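Side-chain contacts in two-domain protein containing predicted PHP-like metal-dependent phosphoesterase (Bacteroides vulgatus ATCC 8482, PDB 3E38), which probably acts as a metal-dependent phosphoesterase of the PHP family, holding three zinc ions in its active-site domain, perhaps as a nuclease: residues Ile8-Leu13 against Thr18-Phe23; Leu76-Ala81 against Ile86-Gly91; Met98-Phe103 against Asp121-Ala126. One frame throughout, in Å; residues are numbered along the deposited sequence.

In the fold
From the N terminus, contact 1 comes first: the loop 8-13 turns back through a short link onto strand 17-22 of the main mixed sheet. Contact 2 then closes the tight connection from helix 72-83 into strand 87-95, and contact 3 brings helix 119-128 back against the start of strand 102-106. The three follow one another in series, so none nests in or crosses another. All reach the same sheet. F23 and I89 join contacts 1 and 2 directly, with F23 CE1 3.4 Å from I89 CD1. Contacts 2 and 3 do not touch, but their strands 87-95 and 102-106 are antiparallel neighbours, contributing E93 and H102 to one zinc site.

Contact 1 (Ile8-Leu13 against Thr18-Phe23); sequences IQVPDL and TLKCDF
The ammonium group of K20 is gripped three ways: NZ donates to I8 O at 3.0 Å, in the carbonyl plane, and to two waters. One of these waters also accepts from I8 N; the other donates to V10 O, so both bridge K20 to the backbone of the loop. The lysine chain bends at chi2 (97°) and then runs extended, which carries NZ back to the carbonyl of I8. Its CG lies 3.8 Å from I8 CD1, the two side chains sliding past each other in opposite directions. An alanine here is likely to leave I8 O and both waters without their shared donor and to thin the apolar cover over I8, since CG, CD and CE would go. V10 CG2 touches both K20 CE and T18 CG2, 3.9 Å from each. The loop 8-13 thus runs beside the first strand of the PHP domain's main sheet, while Q9 bonds to D279 of the C-terminal Ig-like domain, placing the loop between the two. Farther down, T18 makes two direct bonds. Its N-H points almost straight (169°) at D12 OD1, 2.7 Å away, reaching it from above the carboxylate plane, and T18 OG1 gives its proton to a lone pair of P11 O at 2.8 Å. One water donates to both D12 OD1 and T18 O, and another links L13 N to T18 OG1.

Contact 2 (Leu76-Ala81 against Ile86-Gly91); sequences LCREQA and ILLIKG
In the beta-alpha-beta unit made by strand 50-56, helix 72-83 and strand 87-95, the last turns of the helix meet the incoming strand through A81, C77 and R78 on one side and I86 and L88 on the other. L88 does most of the packing. With CG anti to the backbone N (chi1 -171°), the leucine sends its CD2 methyl against the helix, 3.7 Å from C77 CB and 4.0 Å from A81 CB. C77 and A81 lie one turn apart and are tied by the helical bond from A81 N to C77 O, so together they offer this methyl a continuous apolar surface. The other methyl, L88 CD1, also rests on C77 CB at 3.9 Å. R78 joins through its aliphatic stem: its CG comes 3.9 Å from L88 CD2, the two side chains crossing at about a right angle. On the sheet side I51 of strand 50-56 touches both L88 and I86, and L53 touches C77, so the helix face is packed onto two neighbouring parallel strands of the sheet. V40 and P36 of helix 36-45 cover C77 as well. Where the chain leaves the helix, I86 N donates to A81 O at 2.8 Å, in the carbonyl plane but with a bent N-H...O angle of 135°. Beside this bond A81 CB lies 3.4 Å from I86 O. Beyond I86 CB, which lies 4.4 Å from A81 CB, the isoleucine runs off from this part of the helix.

Contact 3 (Met98-Phe103 against Asp121-Ala126); sequences MAPGHF and DAFREA. With ZN (zinc ion), chain H.
F103 and F123 both set CG beside the backbone N, anti to the carbonyl carbon (chi1 -75° and -76°), and these torsions turn the two rings to meet between strand and helix. The result is a T-shaped, edge-to-face pair: the rim of F123 points into one face of F103, with planes at 81° and centroids 5.0 Å apart. Two adjacent atoms of that rim do the touching. F123 CE2 stands 3.5 Å from F103 CG, and F123 CZ lies 3.6 Å from F103 CD1, so the approach is displaced from the ring centre toward the CB end. P100 adds a looser apolar touch, its CG 4.4 Å from F123 CE1. This pairing packs helix 119-128 on the sheet of the PHP domain, with I94 of the adjacent strand 87-95 and L157 of helix 152-159 also against F123. F103 is further stacked with W135. The next residue back along the strand, H102, whose CB is directed away from the helix, on the opposite side of the strand from F103, binds a zinc ion through ND1 at 2.3 Å; E93 and H137 complete the protein ligands of this site. Just before the strand the chain turns sharply, with two successive cis peptides, M98-A99 and A99-P100, and then G101 at a positive phi, where a side chain would be jammed against the carbonyl oxygen of P100. That same oxygen lies at the edge of the F103 ring and accepts a hydrogen bond from H154 NE2.

Contact 1 (Ile8-Leu13 against Thr18-Phe23)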
loop_
_atom_site.group_PDB
_atom_site.type_symbol
_atom_site.label_atom_id
_atom_site.label_comp_id
_atom_site.label_asym_id
_atom_site.label_seq_id
_atom_site.Cartn_x
_atom_site.Cartn_y
_atom_site.Cartn_z
ATOM N N ILE B 8 16.043 1.172 -9.375
ATOM C CA ILE B 8 16.594 1.271 -8.026
ATOM C C ILE B 8 17.535 2.483 -8.029
ATOM O O ILE B 8 18.633 2.443 -8.603
ATOM C CB ILE B 8 17.362 0.009 -7.609
ATOM C CG1 ILE B 8 16.438 -1.231 -7.677
ATOM C CG2 ILE B 8 17.976 0.198 -6.211
ATOM C CD1 ILE B 8 17.151 -2.574 -7.558
ATOM N N GLN B 9 17.079 3.553 -7.381
ATOM C CA GLN B 9 17.808 4.823 -7.324
ATOM C C GLN B 9 18.858 4.902 -6.245
ATOM O O GLN B 9 18.591 5.240 -5.105
ATOM C CB GLN B 9 16.830 5.965 -7.152
ATOM C CG GLN B 9 15.878 6.088 -8.350
ATOM C CD GLN B 9 14.964 7.264 -8.167
ATOM O OE1 GLN B 9 15.417 8.398 -8.055
ATOM N NE2 GLN B 9 13.683 7.000 -8.069
ATOM N N VAL B 10 20.058 4.540 -6.658
ATOM C CA VAL B 10 21.247 4.592 -5.800
ATOM C C VAL B 10 22.358 5.229 -6.638
ATOM O O VAL B 10 22.262 5.259 -7.865
ATOM C CB VAL B 10 21.684 3.213 -5.256
ATOM C CG1 VAL B 10 20.674 2.707 -4.207
ATOM C CG2 VAL B 10 21.874 2.224 -6.388
ATOM N N PRO B 11 23.384 5.744 -5.987
ATOM C CA PRO B 11 24.416 6.354 -6.789
ATOM C C PRO B 11 25.494 5.419 -7.278
ATOM O O PRO B 11 25.555 4.220 -6.942
ATOM C CB PRO B 11 25.054 7.379 -5.831
ATOM C CG PRO B 11 24.699 6.909 -4.419
ATOM C CD PRO B 11 23.703 5.778 -4.542
ATOM N N ASP B 12 26.362 6.047 -8.057
ATOM C CA ASP B 12 27.528 5.414 -8.638
ATOM C C ASP B 12 28.759 5.942 -8.008
ATOM O O ASP B 12 28.888 7.110 -7.823
ATOM C CB ASP B 12 27.639 5.726 -10.127
ATOM C CG ASP B 12 26.503 5.138 -10.926
ATOM O OD1 ASP B 12 26.097 3.965 -10.670
ATOM O OD2 ASP B 12 26.029 5.863 -11.814
ATOM N N LEU B 13 29.679 5.053 -7.700
ATOM C CA LEU B 13 30.971 5.476 -7.231
ATOM C C LEU B 13 31.681 6.019 -8.451
ATOM O O LEU B 13 31.394 5.622 -9.591
ATOM C CB LEU B 13 31.775 4.309 -6.645
ATOM C CG LEU B 13 31.219 3.645 -5.401
ATOM C CD1 LEU B 13 32.056 2.429 -5.048
ATOM C CD2 LEU B 13 31.169 4.634 -4.237
ATOM N N THR B 18 27.010 1.396 -10.832
ATOM C CA THR B 18 26.352 0.504 -9.856
ATOM C C THR B 18 25.298 -0.384 -10.509
ATOM O O THR B 18 24.238 0.052 -11.037
ATOM C CB THR B 18 25.764 1.275 -8.595
ATOM O OG1 THR B 18 26.821 1.930 -7.863
ATOM C CG2 THR B 18 25.019 0.306 -7.646
ATOM N N LEU B 19 25.601 -1.663 -10.457
ATOM C CA LEU B 19 24.695 -2.678 -10.991
ATOM C C LEU B 19 24.042 -3.475 -9.862
ATOM O O LEU B 19 24.664 -3.795 -8.786
ATOM C CB LEU B 19 25.478 -3.573 -11.949
ATOM C CG LEU B 19 26.236 -2.884 -13.089
ATOM C CD1 LEU B 19 27.137 -3.907 -13.828
ATOM C CD2 LEU B 19 25.240 -2.130 -14.073
ATOM N N LYS B 20 22.776 -3.773 -10.079
ATOM C CA LYS B 20 21.967 -4.496 -9.065
ATOM C C LYS B 20 21.762 -5.929 -9.513
ATOM O O LYS B 20 21.135 -6.205 -10.548
ATOM C CB LYS B 20 20.654 -3.769 -8.763
ATOM C CG LYS B 20 20.811 -2.260 -8.427
ATOM C CD LYS B 20 20.550 -1.410 -9.655
ATOM C CE LYS B 20 20.773 0.071 -9.397
ATOM N NZ LYS B 20 20.355 0.949 -10.539
ATOM N N CYS B 21 22.361 -6.844 -8.753
ATOM C CA CYS B 21 22.385 -8.244 -9.164
ATOM C C CYS B 21 21.894 -9.244 -8.126
ATOM O O CYS B 21 22.023 -9.006 -6.917
ATOM C CB CYS B 21 23.819 -8.612 -9.568
ATOM S SG CYS B 21 24.620 -7.412 -10.665
ATOM N N ASP B 22 21.298 -10.332 -8.640
ATOM C CA ASP B 22 20.792 -11.482 -7.843
ATOM C C ASP B 22 21.420 -12.753 -8.408
ATOM O O ASP B 22 21.050 -13.250 -9.481
ATOM C CB ASP B 22 19.269 -11.529 -7.854
ATOM C CG ASP B 22 18.689 -12.481 -6.832
ATOM O OD1 ASP B 22 19.482 -13.044 -6.051
ATOM O OD2 ASP B 22 17.431 -12.638 -6.812
ATOM N N PHE B 23 22.391 -13.274 -7.676
ATOM C CA PHE B 23 23.216 -14.376 -8.188
ATOM C C PHE B 23 22.783 -15.759 -7.734
ATOM O O PHE B 23 23.557 -16.706 -7.772
ATOM C CB PHE B 23 24.670 -14.140 -7.756
ATOM C CG PHE B 23 25.293 -12.875 -8.316
ATOM C CD1 PHE B 23 25.388 -12.688 -9.683
ATOM C CD2 PHE B 23 25.834 -11.929 -7.482
ATOM C CE1 PHE B 23 25.984 -11.585 -10.196
ATOM C CE2 PHE B 23 26.434 -10.802 -7.992
ATOM C CZ PHE B 23 26.500 -10.629 -9.346
HETATM O O HOH W 1 17.770 -0.081 -11.385
HETATM O O HOH W 2 22.069 3.338 -9.971
HETATM O O HOH W 3 23.897 2.815 -11.594
HETATM O O HOH W 4 29.214 2.563 -8.937
#

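Contact 2 (Leu76-Ala81 against Ile86-Gly91)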
loop_
_atom_site.group_PDB
_atom_site.type_symbol
_atom_site.label_atom_id
_atom_site.label_comp_id
_atom_site.label_asym_id
_atom_site.label_seq_id
_atom_site.Cartn_x
_atom_site.Cartn_y
_atom_site.Cartn_z
ATOM N N LEU B 76 16.329 -21.358 -21.591
ATOM C CA LEU B 76 14.950 -20.813 -21.743
ATOM C C LEU B 76 14.818 -19.324 -21.439
ATOM O O LEU B 76 13.863 -18.668 -21.836
ATOM C CB LEU B 76 13.984 -21.574 -20.821
ATOM C CG LEU B 76 13.658 -22.992 -21.265
ATOM C CD1 LEU B 76 13.006 -23.790 -20.172
ATOM C CD2 LEU B 76 12.744 -22.915 -22.535
ATOM N N CYS B 77 15.790 -18.803 -20.718
ATOM C CA CYS B 77 15.750 -17.404 -20.284
ATOM C C CYS B 77 16.421 -16.437 -21.226
ATOM O O CYS B 77 16.216 -15.238 -21.149
ATOM C CB CYS B 77 16.492 -17.252 -18.936
ATOM S SG CYS B 77 15.595 -17.941 -17.596
ATOM N N ARG B 78 17.215 -16.984 -22.126
ATOM C CA ARG B 78 18.091 -16.173 -22.981
ATOM C C ARG B 78 17.409 -15.116 -23.845
ATOM O O ARG B 78 17.818 -13.991 -23.898
ATOM C CB ARG B 78 18.941 -17.094 -23.856
ATOM C CG ARG B 78 19.918 -17.958 -23.021
ATOM C CD ARG B 78 20.987 -18.679 -23.870
ATOM N NE ARG B 78 22.013 -17.712 -24.244
ATOM C CZ ARG B 78 23.222 -17.991 -24.713
ATOM N NH1 ARG B 78 23.630 -19.245 -24.892
ATOM N NH2 ARG B 78 24.035 -16.987 -24.992
ATOM N N GLU B 79 16.348 -15.477 -24.501
ATOM C CA GLU B 79 15.691 -14.537 -25.404
ATOM C C GLU B 79 15.038 -13.432 -24.642
ATOM O O GLU B 79 15.082 -12.279 -25.032
ATOM C CB GLU B 79 14.621 -15.252 -26.221
ATOM C CG GLU B 79 13.779 -14.370 -27.063
ATOM C CD GLU B 79 12.666 -15.157 -27.780
ATOM O OE1 GLU B 79 12.651 -16.410 -27.672
ATOM O OE2 GLU B 79 11.807 -14.512 -28.439
ATOM N N GLN B 80 14.435 -13.804 -23.531
ATOM C CA GLN B 80 13.719 -12.850 -22.717
ATOM C C GLN B 80 14.712 -11.885 -22.107
ATOM O O GLN B 80 14.461 -10.694 -22.048
ATOM C CB GLN B 80 12.913 -13.537 -21.592
ATOM C CG GLN B 80 11.904 -12.618 -20.873
ATOM C CD GLN B 80 10.761 -12.181 -21.816
ATOM O OE1 GLN B 80 10.841 -12.346 -23.038
ATOM N NE2 GLN B 80 9.695 -11.633 -21.241
ATOM N N ALA B 81 15.830 -12.427 -21.652
ATOM C CA ALA B 81 16.811 -11.635 -20.960
ATOM C C ALA B 81 17.359 -10.592 -21.920
ATOM O O ALA B 81 17.618 -9.445 -21.571
ATOM C CB ALA B 81 17.932 -12.509 -20.382
ATOM N N ILE B 86 18.346 -7.627 -19.538
ATOM C CA ILE B 86 18.911 -8.263 -18.319
ATOM C C ILE B 86 20.069 -9.162 -18.716
ATOM O O ILE B 86 19.976 -9.927 -19.689
ATOM C CB ILE B 86 17.858 -9.109 -17.527
ATOM C CG1 ILE B 86 16.597 -8.287 -17.239
ATOM C CG2 ILE B 86 18.448 -9.729 -16.223
ATOM C CD1 ILE B 86 16.826 -6.913 -16.624
ATOM N N LEU B 87 21.167 -9.009 -17.985
ATOM C CA LEU B 87 22.386 -9.806 -18.142
ATOM C C LEU B 87 22.196 -11.131 -17.437
ATOM O O LEU B 87 21.851 -11.155 -16.254
ATOM C CB LEU B 87 23.643 -9.094 -17.545
ATOM C CG LEU B 87 24.084 -7.736 -18.150
ATOM C CD1 LEU B 87 25.222 -7.112 -17.336
ATOM C CD2 LEU B 87 24.481 -7.833 -19.627
ATOM N N LEU B 88 22.473 -12.210 -18.166
ATOM C CA LEU B 88 22.232 -13.572 -17.691
ATOM C C LEU B 88 23.519 -14.361 -17.529
ATOM O O LEU B 88 24.146 -14.777 -18.481
ATOM C CB LEU B 88 21.241 -14.252 -18.647
ATOM C CG LEU B 88 20.572 -15.599 -18.410
ATOM C CD1 LEU B 88 19.615 -15.606 -17.255
ATOM C CD2 LEU B 88 19.838 -15.971 -19.677
ATOM N N ILE B 89 23.867 -14.570 -16.279
ATOM C CA ILE B 89 25.053 -15.310 -15.857
ATOM C C ILE B 89 24.598 -16.756 -15.616
ATOM O O ILE B 89 23.719 -17.045 -14.794
ATOM C CB ILE B 89 25.634 -14.672 -14.566
ATOM C CG1 ILE B 89 25.918 -13.196 -14.808
ATOM C CG2 ILE B 89 26.891 -15.437 -13.977
ATOM C CD1 ILE B 89 26.059 -12.402 -13.491
ATOM N N LYS B 90 25.184 -17.652 -16.382
ATOM C CA LYS B 90 24.961 -19.079 -16.241
ATOM C C LYS B 90 25.557 -19.544 -14.904
ATOM O O LYS B 90 26.684 -19.214 -14.526
ATOM C CB LYS B 90 25.588 -19.838 -17.402
ATOM C CG LYS B 90 25.516 -21.364 -17.214
ATOM C CD LYS B 90 26.163 -22.134 -18.377
ATOM C CE LYS B 90 25.160 -22.466 -19.485
ATOM N NZ LYS B 90 24.244 -23.543 -19.056
ATOM N N GLY B 91 24.765 -20.306 -14.169
ATOM C CA GLY B 91 25.239 -20.812 -12.892
ATOM C C GLY B 91 24.386 -21.937 -12.411
ATOM O O GLY B 91 23.315 -22.261 -13.000
#

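Contact 3 (Met98-Phe103 against Asp121-Ala126)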
loop_
_atom_site.group_PDB
_atom_site.type_symbol
_atom_site.label_atom_id
_atom_site.label_comp_id
_atom_site.label_asym_id
_atom_site.label_seq_id
_atom_site.Cartn_x
_atom_site.Cartn_y
_atom_site.Cartn_z
HETATM N N MSE B 98 26.344 -30.508 4.940
HETATM C CA MSE B 98 27.344 -29.703 5.658
HETATM C C MSE B 98 28.278 -30.671 6.364
HETATM O O MSE B 98 27.778 -31.549 7.049
HETATM C CB MSE B 98 26.691 -28.827 6.724
HETATM C CG MSE B 98 27.673 -28.063 7.606
HETATM SE SE MSE B 98 28.578 -26.608 6.611
HETATM C CE MSE B 98 26.973 -25.796 5.788
ATOM N N ALA B 99 29.607 -30.571 6.226
ATOM C CA ALA B 99 30.297 -29.603 5.369
ATOM C C ALA B 99 30.484 -30.269 4.003
ATOM O O ALA B 99 30.394 -31.499 3.901
ATOM C CB ALA B 99 31.642 -29.189 5.991
ATOM N N PRO B 100 30.767 -29.494 2.943
ATOM C CA PRO B 100 30.980 -28.061 2.868
ATOM C C PRO B 100 29.660 -27.295 2.736
ATOM O O PRO B 100 29.603 -26.067 2.810
ATOM C CB PRO B 100 31.750 -27.938 1.557
ATOM C CG PRO B 100 31.069 -28.965 0.665
ATOM C CD PRO B 100 30.561 -30.058 1.592
ATOM N N GLY B 101 28.600 -28.050 2.561
ATOM C CA GLY B 101 27.294 -27.442 2.459
ATOM C C GLY B 101 26.935 -27.124 1.040
ATOM O O GLY B 101 27.135 -27.936 0.153
ATOM N N HIS B 102 26.371 -25.944 0.831
ATOM C CA HIS B 102 25.937 -25.499 -0.514
ATOM C C HIS B 102 26.754 -24.343 -1.015
ATOM O O HIS B 102 26.954 -23.360 -0.301
ATOM C CB HIS B 102 24.495 -24.988 -0.488
ATOM C CG HIS B 102 23.483 -25.977 -0.014
ATOM N ND1 HIS B 102 22.142 -25.837 -0.284
ATOM C CD2 HIS B 102 23.605 -27.116 0.704
ATOM C CE1 HIS B 102 21.479 -26.846 0.258
ATOM N NE2 HIS B 102 22.343 -27.644 0.847
ATOM N N PHE B 103 27.217 -24.460 -2.254
ATOM C CA PHE B 103 27.948 -23.395 -2.969
ATOM C C PHE B 103 27.328 -23.130 -4.334
ATOM O O PHE B 103 26.836 -24.014 -4.973
ATOM C CB PHE B 103 29.389 -23.766 -3.267
ATOM C CG PHE B 103 30.339 -23.726 -2.064
ATOM C CD1 PHE B 103 30.123 -24.505 -0.959
ATOM C CD2 PHE B 103 31.478 -22.916 -2.097
ATOM C CE1 PHE B 103 30.983 -24.450 0.129
ATOM C CE2 PHE B 103 32.328 -22.843 -1.025
ATOM C CZ PHE B 103 32.084 -23.617 0.096
ATOM N N ASP B 121 34.789 -33.472 -6.989
ATOM C CA ASP B 121 34.838 -33.537 -8.458
ATOM C C ASP B 121 33.870 -32.528 -9.019
ATOM O O ASP B 121 34.019 -32.036 -10.135
ATOM C CB ASP B 121 34.481 -34.936 -8.955
ATOM C CG ASP B 121 35.517 -35.975 -8.558
ATOM O OD1 ASP B 121 36.680 -35.596 -8.380
ATOM O OD2 ASP B 121 35.176 -37.162 -8.427
ATOM N N ALA B 122 32.876 -32.218 -8.202
ATOM C CA ALA B 122 31.866 -31.228 -8.560
ATOM C C ALA B 122 32.548 -29.850 -8.631
ATOM O O ALA B 122 32.434 -29.099 -9.602
ATOM C CB ALA B 122 30.731 -31.224 -7.556
ATOM N N PHE B 123 33.330 -29.575 -7.609
ATOM C CA PHE B 123 34.025 -28.296 -7.500
ATOM C C PHE B 123 35.144 -28.222 -8.529
ATOM O O PHE B 123 35.442 -27.142 -9.060
ATOM C CB PHE B 123 34.551 -28.060 -6.071
ATOM C CG PHE B 123 33.481 -27.656 -5.077
ATOM C CD1 PHE B 123 32.618 -28.602 -4.527
ATOM C CD2 PHE B 123 33.341 -26.327 -4.695
ATOM C CE1 PHE B 123 31.638 -28.226 -3.630
ATOM C CE2 PHE B 123 32.381 -25.945 -3.812
ATOM C CZ PHE B 123 31.512 -26.892 -3.269
ATOM N N ARG B 124 35.745 -29.375 -8.835
ATOM C CA ARG B 124 36.889 -29.415 -9.801
ATOM C C ARG B 124 36.442 -29.074 -11.214
ATOM O O ARG B 124 37.172 -28.452 -11.943
ATOM C CB ARG B 124 37.658 -30.744 -9.780
ATOM N N GLU B 125 35.223 -29.436 -11.579
ATOM C CA GLU B 125 34.664 -29.103 -12.897
ATOM C C GLU B 125 34.327 -27.614 -13.015
ATOM O O GLU B 125 34.551 -26.983 -14.054
ATOM C CB GLU B 125 33.379 -29.900 -13.146
ATOM C CG GLU B 125 33.610 -31.408 -13.221
ATOM C CD GLU B 125 34.419 -31.793 -14.451
ATOM O OE1 GLU B 125 34.413 -30.994 -15.419
ATOM O OE2 GLU B 125 35.029 -32.890 -14.448
ATOM N N ALA B 126 33.735 -27.071 -11.946
ATOM C CA ALA B 126 33.363 -25.678 -11.917
ATOM C C ALA B 126 34.648 -24.868 -11.992
ATOM O O ALA B 126 34.760 -23.909 -12.757
ATOM C CB ALA B 126 32.540 -25.336 -10.656
HETATM ZN ZN ZN H . 21.137 -23.865 -0.875
HETATM O O HOH W 5 20.550 -22.352 -1.678
#